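Local coordinates for protein LC-Est1C (Uncultured organism, PDB 3WYD) that probably hydrolyses carboxylic esters, acting as the C-terminal esterase domain of a larger metagenome-derived protein with an alpha/beta hydrolase fold, at residues Leu25-Pro28 with Thr29-Gly33; Tyr104-Pro108 with Asp109-Met113. One frame throughout, in Å; residues are numbered along the deposited sequence.

Contact 1: residues Leu25-Pro28 with Thr29-Gly33; sequences LYVP and TTYDG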
ATOM      1  N   LEU A  25     -21.092   0.119   6.119  1.00 16.04           N
ATOM      2  CA  LEU A  25     -21.586   1.204   6.916  1.00 17.05           C
ATOM      3  C   LEU A  25     -21.944   0.713   8.320  1.00 18.10           C
ATOM      4  O   LEU A  25     -22.541  -0.370   8.479  1.00 20.22           O
ATOM      5  CB  LEU A  25     -22.800   1.800   6.215  1.00 18.56           C
ATOM      6  CG  LEU A  25     -23.187   3.240   6.467  1.00 22.24           C
ATOM      7  CD1 LEU A  25     -22.130   4.258   6.083  1.00 20.01           C
ATOM      8  CD2 LEU A  25     -24.444   3.442   5.619  1.00 24.90           C
ATOM      9  N   TYR A  26     -21.504   1.427   9.352  1.00 15.96           N
ATOM     10  CA  TYR A  26     -22.051   1.247  10.699  1.00 15.72           C
ATOM     11  C   TYR A  26     -22.914   2.422  11.077  1.00 16.13           C
ATOM     12  O   TYR A  26     -22.481   3.567  10.999  1.00 15.46           O
ATOM     13  CB  TYR A  26     -20.949   1.105  11.768  1.00 16.02           C
ATOM     14  CG  TYR A  26     -21.545   0.765  13.131  1.00 17.87           C
ATOM     15  CD1 TYR A  26     -21.933  -0.542  13.417  1.00 19.53           C
ATOM     16  CD2 TYR A  26     -21.879   1.764  14.041  1.00 18.51           C
ATOM     17  CE1 TYR A  26     -22.556  -0.850  14.628  1.00 22.75           C
ATOM     18  CE2 TYR A  26     -22.518   1.474  15.236  1.00 21.42           C
ATOM     19  CZ  TYR A  26     -22.878   0.153  15.507  1.00 19.59           C
ATOM     20  OH  TYR A  26     -23.516  -0.140  16.698  1.00 23.46           O
ATOM     21  N   VAL A  27     -24.146   2.154  11.558  1.00 18.97           N
ATOM     22  CA  VAL A  27     -25.097   3.211  11.965  1.00 19.32           C
ATOM     23  C   VAL A  27     -25.505   2.979  13.436  1.00 20.17           C
ATOM     24  O   VAL A  27     -26.011   1.889  13.777  1.00 21.31           O
ATOM     25  CB  VAL A  27     -26.354   3.199  11.034  1.00 19.30           C
ATOM     26  CG1 VAL A  27     -27.416   4.216  11.489  1.00 20.78           C
ATOM     27  CG2 VAL A  27     -25.969   3.503   9.608  1.00 21.12           C
ATOM     28  N   PRO A  28     -25.185   3.924  14.336  1.00 19.99           N
ATOM     29  CA  PRO A  28     -25.484   3.702  15.759  1.00 20.89           C
ATOM     30  C   PRO A  28     -26.958   3.493  16.026  1.00 22.65           C
ATOM     31  O   PRO A  28     -27.804   3.960  15.268  1.00 23.19           O
ATOM     32  CB  PRO A  28     -25.036   4.989  16.447  1.00 22.66           C
ATOM     33  CG  PRO A  28     -24.031   5.565  15.515  1.00 23.43           C
ATOM     34  CD  PRO A  28     -24.437   5.178  14.142  1.00 16.61           C
ATOM     35  N   THR A  29     -27.238   2.726  17.069  1.00 24.44           N
ATOM     36  CA  THR A  29     -28.622   2.465  17.437  1.00 26.79           C
ATOM     37  C   THR A  29     -29.379   3.753  17.735  1.00 27.56           C
ATOM     38  O   THR A  29     -30.604   3.764  17.684  1.00 30.06           O
ATOM     39  CB  THR A  29     -28.711   1.536  18.671  1.00 22.45           C
ATOM     40  OG1 THR A  29     -28.104   2.171  19.796  1.00 28.89           O
ATOM     41  CG2 THR A  29     -28.044   0.204  18.403  1.00 28.88           C
ATOM     42  N   THR A  30     -28.656   4.796  18.133  1.00 27.68           N
ATOM     43  CA  THR A  30     -29.228   6.087  18.542  1.00 28.63           C
ATOM     44  C   THR A  30     -29.619   7.010  17.364  1.00 30.00           C
ATOM     45  O   THR A  30     -30.266   8.059  17.568  1.00 30.03           O
ATOM     46  CB  THR A  30     -28.237   6.855  19.438  1.00 30.11           C
ATOM     47  OG1 THR A  30     -26.948   6.856  18.812  1.00 29.05           O
ATOM     48  CG2 THR A  30     -28.122   6.230  20.807  1.00 29.82           C
ATOM     49  N   TYR A  31     -29.166   6.677  16.156  1.00 27.56           N
ATOM     50  CA  TYR A  31     -29.510   7.451  14.962  1.00 26.84           C
ATOM     51  C   TYR A  31     -30.956   7.186  14.537  1.00 28.54           C
ATOM     52  O   TYR A  31     -31.361   6.040  14.354  1.00 27.84           O
ATOM     53  CB  TYR A  31     -28.541   7.164  13.797  1.00 26.07           C
ATOM     54  CG  TYR A  31     -28.876   7.919  12.521  1.00 22.38           C
ATOM     55  CD1 TYR A  31     -28.380   9.208  12.291  1.00 21.03           C
ATOM     56  CD2 TYR A  31     -29.681   7.350  11.547  1.00 21.04           C
ATOM     57  CE1 TYR A  31     -28.714   9.901  11.149  1.00 16.64           C
ATOM     58  CE2 TYR A  31     -29.990   8.020  10.368  1.00 25.10           C
ATOM     59  CZ  TYR A  31     -29.493   9.308  10.169  1.00 21.27           C
ATOM     60  OH  TYR A  31     -29.844   9.968   9.018  1.00 23.86           O
ATOM     61  N   ASP A  32     -31.753   8.243  14.410  1.00 28.16           N
ATOM     62  CA  ASP A  32     -33.121   8.057  13.922  1.00 31.33           C
ATOM     63  C   ASP A  32     -33.501   8.944  12.748  1.00 31.36           C
ATOM     64  O   ASP A  32     -34.678   9.060  12.409  1.00 33.33           O
ATOM     65  CB  ASP A  32     -34.145   8.198  15.056  1.00 30.39           C
ATOM     66  CG  ASP A  32     -34.138   9.574  15.696  1.00 37.69           C
ATOM     67  OD1 ASP A  32     -33.539  10.501  15.117  1.00 35.92           O
ATOM     68  OD2 ASP A  32     -34.752   9.739  16.779  1.00 37.79           O
ATOM     69  N   GLY A  33     -32.519   9.589  12.137  1.00 30.69           N
ATOM     70  CA  GLY A  33     -32.787  10.471  11.009  1.00 31.71           C
ATOM     71  C   GLY A  33     -33.306  11.850  11.374  1.00 31.02           C
ATOM     72  O   GLY A  33     -33.523  12.668  10.479  1.00 32.97           O
TER
HETATM   73  O   HOH W   1     -30.297   3.437  14.127  1.00 28.56           O

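Contact 2: residues Tyr104-Pro108 with Asp109-Met113; sequences YKIDP and DRIYM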
ATOM      1  N   TYR A 104     -27.926   9.930   4.738  1.00 18.63           N
ATOM      2  CA  TYR A 104     -28.001  10.112   6.175  1.00 19.50           C
ATOM      3  C   TYR A 104     -27.858  11.591   6.483  1.00 19.01           C
ATOM      4  O   TYR A 104     -27.223  12.300   5.687  1.00 19.44           O
ATOM      5  CB  TYR A 104     -26.837   9.340   6.866  1.00 19.81           C
ATOM      6  CG  TYR A 104     -26.991   7.842   6.732  1.00 17.74           C
ATOM      7  CD1 TYR A 104     -27.747   7.156   7.673  1.00 20.39           C
ATOM      8  CD2 TYR A 104     -26.621   7.192   5.558  1.00 17.60           C
ATOM      9  CE1 TYR A 104     -28.043   5.825   7.492  1.00 18.33           C
ATOM     10  CE2 TYR A 104     -26.924   5.832   5.357  1.00 20.51           C
ATOM     11  CZ  TYR A 104     -27.618   5.177   6.355  1.00 18.52           C
ATOM     12  OH  TYR A 104     -27.942   3.842   6.178  1.00 22.48           O
ATOM     13  N   LYS A 105     -28.323  12.008   7.663  1.00 17.83           N
ATOM     14  CA  LYS A 105     -28.108  13.376   8.132  1.00 17.88           C
ATOM     15  C   LYS A 105     -26.737  13.488   8.746  1.00 17.44           C
ATOM     16  O   LYS A 105     -26.523  13.057   9.868  1.00 18.62           O
ATOM     17  CB  LYS A 105     -29.160  13.817   9.158  1.00 19.99           C
ATOM     18  CG  LYS A 105     -30.541  14.005   8.542  1.00 29.89           C
ATOM     19  CD  LYS A 105     -31.467  14.698   9.522  1.00 31.79           C
ATOM     20  CE  LYS A 105     -31.140  16.183   9.640  1.00 36.58           C
ATOM     21  NZ  LYS A 105     -31.791  16.959   8.538  1.00 39.04           N
ATOM     22  N   ILE A 106     -25.810  14.050   7.982  1.00 15.47           N
ATOM     23  CA  ILE A 106     -24.430  14.144   8.458  1.00 15.27           C
ATOM     24  C   ILE A 106     -24.079  15.598   8.766  1.00 15.26           C
ATOM     25  O   ILE A 106     -24.343  16.500   7.958  1.00 15.73           O
ATOM     26  CB  ILE A 106     -23.423  13.629   7.390  1.00 14.84           C
ATOM     27  CG1 ILE A 106     -23.726  12.186   6.974  1.00 16.40           C
ATOM     28  CG2 ILE A 106     -21.970  13.817   7.858  1.00 14.28           C
ATOM     29  CD1 ILE A 106     -23.800  11.226   8.153  1.00 16.99           C
ATOM     30  N   ASP A 107     -23.493  15.820   9.929  1.00 14.44           N
ATOM     31  CA  ASP A 107     -23.018  17.162  10.336  1.00 14.09           C
ATOM     32  C   ASP A 107     -21.790  17.538   9.496  1.00 16.30           C
ATOM     33  O   ASP A 107     -20.767  16.894   9.571  1.00 13.43           O
ATOM     34  CB  ASP A 107     -22.628  17.106  11.820  1.00 15.72           C
ATOM     35  CG  ASP A 107     -22.191  18.422  12.372  1.00 16.98           C
ATOM     36  OD1 ASP A 107     -21.800  19.320  11.589  1.00 16.03           O
ATOM     37  OD2 ASP A 107     -22.172  18.554  13.616  1.00 18.97           O
ATOM     38  N   PRO A 108     -21.895  18.579   8.667  1.00 14.21           N
ATOM     39  CA  PRO A 108     -20.814  18.927   7.740  1.00 13.05           C
ATOM     40  C   PRO A 108     -19.524  19.344   8.468  1.00 12.84           C
ATOM     41  O   PRO A 108     -18.436  19.279   7.880  1.00 14.01           O
ATOM     42  CB  PRO A 108     -21.403  20.109   6.927  1.00 15.79           C
ATOM     43  CG  PRO A 108     -22.563  20.593   7.709  1.00 17.56           C
ATOM     44  CD  PRO A 108     -23.079  19.455   8.553  1.00 15.03           C
ATOM     45  N   ASP A 109     -19.652  19.728   9.732  1.00 13.52           N
ATOM     46  CA  ASP A 109     -18.499  20.130  10.518  1.00 14.06           C
ATOM     47  C   ASP A 109     -17.910  18.973  11.311  1.00 13.14           C
ATOM     48  O   ASP A 109     -16.980  19.170  12.104  1.00 13.86           O
ATOM     49  CB  ASP A 109     -18.846  21.250  11.475  1.00 15.17           C
ATOM     50  CG  ASP A 109     -19.031  22.553  10.764  1.00 18.72           C
ATOM     51  OD1 ASP A 109     -18.301  22.794   9.783  1.00 18.74           O
ATOM     52  OD2 ASP A 109     -19.869  23.327  11.239  1.00 21.52           O
ATOM     53  N   ARG A 110     -18.466  17.779  11.108  1.00 14.04           N
ATOM     54  CA  ARG A 110     -17.995  16.599  11.877  1.00 14.07           C
ATOM     55  C   ARG A 110     -17.806  15.386  10.984  1.00 13.31           C
ATOM     56  O   ARG A 110     -18.368  14.304  11.223  1.00 14.41           O
ATOM     57  CB  ARG A 110     -18.926  16.274  13.053  1.00 14.07           C
ATOM     58  CG  ARG A 110     -18.897  17.385  14.094  1.00 14.44           C
ATOM     59  CD  ARG A 110     -19.811  17.106  15.277  1.00 22.34           C
ATOM     60  NE  ARG A 110     -19.487  15.979  16.139  1.00 38.91           N
ATOM     61  CZ  ARG A 110     -20.416  15.334  16.864  1.00 30.88           C
ATOM     62  NH1 ARG A 110     -21.717  15.642  16.747  1.00 41.02           N
ATOM     63  NH2 ARG A 110     -20.047  14.419  17.726  1.00 35.54           N
ATOM     64  N   ILE A 111     -17.010  15.556   9.951  1.00 12.06           N
ATOM     65  CA  ILE A 111     -16.576  14.483   9.082  1.00 11.42           C
ATOM     66  C   ILE A 111     -15.092  14.247   9.282  1.00 12.51           C
ATOM     67  O   ILE A 111     -14.252  15.103   8.991  1.00 13.97           O
ATOM     68  CB  ILE A 111     -16.911  14.751   7.605  1.00 12.17           C
ATOM     69  CG1 ILE A 111     -18.419  15.030   7.445  1.00 14.68           C
ATOM     70  CG2 ILE A 111     -16.405  13.576   6.726  1.00 12.51           C
ATOM     71  CD1 ILE A 111     -18.790  15.461   6.045  1.00 16.75           C
ATOM     72  N   TYR A 112     -14.776  13.021   9.694  1.00 12.25           N
ATOM     73  CA  TYR A 112     -13.426  12.639  10.146  1.00  9.70           C
ATOM     74  C   TYR A 112     -12.873  11.528   9.271  1.00 10.12           C
ATOM     75  O   TYR A 112     -13.643  10.743   8.672  1.00 11.13           O
ATOM     76  CB  TYR A 112     -13.566  12.119  11.591  1.00  8.86           C
ATOM     77  CG  TYR A 112     -14.138  13.161  12.524  1.00 10.81           C
ATOM     78  CD1 TYR A 112     -13.349  14.230  13.010  1.00 11.23           C
ATOM     79  CD2 TYR A 112     -15.494  13.108  12.871  1.00 11.28           C
ATOM     80  CE1 TYR A 112     -13.906  15.194  13.854  1.00 11.82           C
ATOM     81  CE2 TYR A 112     -16.030  14.007  13.742  1.00 13.58           C
ATOM     82  CZ  TYR A 112     -15.253  15.068  14.193  1.00 12.63           C
ATOM     83  OH  TYR A 112     -15.844  15.978  15.025  1.00 13.82           O
ATOM     84  N   MET A 113     -11.549  11.334   9.296  1.00  9.45           N
ATOM     85  CA  MET A 113     -10.968  10.226   8.573  1.00 10.73           C
ATOM     86  C   MET A 113      -9.795   9.657   9.342  1.00 11.28           C
ATOM     87  O   MET A 113      -8.990  10.418   9.886  1.00 10.70           O
ATOM     88  CB  MET A 113     -10.517  10.687   7.173  1.00 12.65           C
ATOM     89  CG  MET A 113      -9.977   9.534   6.329  1.00  9.98           C
ATOM     90  SD  MET A 113     -10.045  10.033   4.546  1.00 12.63           S
ATOM     91  CE  MET A 113      -9.212  11.601   4.572  1.00 12.99           C
TER
HETATM   92  O   HOH W   2     -16.054  18.106   8.753  1.00 12.77           O

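Contact 1: residues Leu25-Pro28 with Thr29-Gly33
The ring of Y31 is met obliquely by V27, whose CG1 methyl lies 3.9 Å from Y31 CD2. On one face of the same ring sits the backbone N of G33, 3.4 Å above the plane and offset toward the rim, so the chain curls back over its own tyrosine. F37 adds an edge-to-face ring contact from the start of strand 37-43. V27 CG1 also touches the base of the side chain, 3.9 Å from Y31 CB. The first torsion of Y31 (chi1 179°) places CG anti to the backbone N and sends the ring off from the turn, where its hydroxyl is hydrogen-bonded to K105 N.

Next to this apolar pair the backbone closes on itself. Y31 N donates to P28 O at 3.2 Å, nearly straight (159° at the hydrogen) but reaching the oxygen from above the carbonyl plane, 62° out of it. A water gives a second bond to P28 O at 2.8 Å and another to Y31 O, also at 2.8 Å. P28 O is therefore gripped by two donors, and the water ties the first residue of the turn to the carbonyl of the last. On the proline ring, P28 CB lies 3.6 Å from T30 OG1, a plain van der Waals touch. The hydroxyl of T29 goes elsewhere, to E67 of helix 57-69, a glutamate that also binds the Y26 hydroxyl.

P28 to Y31 form a type I beta turn that carries the chain off the edge strand 23-26, the one strand antiparallel to its neighbour, 72-76; such an antiparallel strand near the first edge of the sheet is characteristic of the alpha/beta hydrolase fold.

Contact 2: residues Tyr104-Pro108 with Asp109-Met113
With chi1 at -177°, D107 sets its carboxylate carbon opposite its own amide nitrogen, and the two oxygens divide their work between D109 and R110. D107 OD1 accepts the backbone N-H of D109 at 2.9 Å (152° at the hydrogen), met from above the carboxylate plane. D107 OD2 lies against the aliphatic part of R110, 3.2 Å from CD. The arginine chain is bent at its third torsion, and its guanidinium stands nearly perpendicular to the carboxylate, the planes 83° apart. OD2 lies at the guanidinium edge, near its plane, yet stays 4.3 Å from R110 NH1, too far for a salt bridge, though the charges probably still attract. Y112 OH, itself hydrogen-bonded to H215 O, lies in the guanidinium plane at a different part of its edge, off NE.

The OD1 bond makes an Asx turn, overlaid on a type I beta turn from D107 to R110 in which R110 N donates to D107 O at 2.9 Å. This corner links the short strand 106-107, which follows helix 88-103, to strand 110-116, a central strand of the alpha/beta hydrolase sheet that runs on to the probable nucleophile elbow with its Gly-x-Ser-x-Gly sequence.

Beside helix 88-103, I106 and I111 cross at about a right angle, I106 CG2 lying 3.8 Å from I111 CG1. Both also touch its R101. A water bridges the bend, donating to P108 O at 2.8 Å and accepting from the backbone N of I111. The carboxylates of D107 and D109 come within 4.5 Å, OD1 to OD2, a like-charge approach probably eased by the salt bridge from D109 OD1 to R217 NE near the C-terminal end of the modelled chain.

Both contacts are surface turns of type I serving the same sheet, but at different depths: the centre of contact 1 lies about 19 Å from the centre of the chain, that of contact 2 about 13 Å. Contact 1 leaves an edge strand, whereas contact 2 enters a central one, with buried side chains in its last three residues. The first is closed by one direct backbone bond, a water bridge and an aliphatic-aromatic touch, while the second adds a carboxylate acceptor and a cluster of charged groups. They meet directly: besides the tyrosine hydroxyl's bond, L25 CD2 packs on Y104 CE2 at 3.5 Å, joining strand 23-26 and the loop after it to the chain beyond helix 88-103.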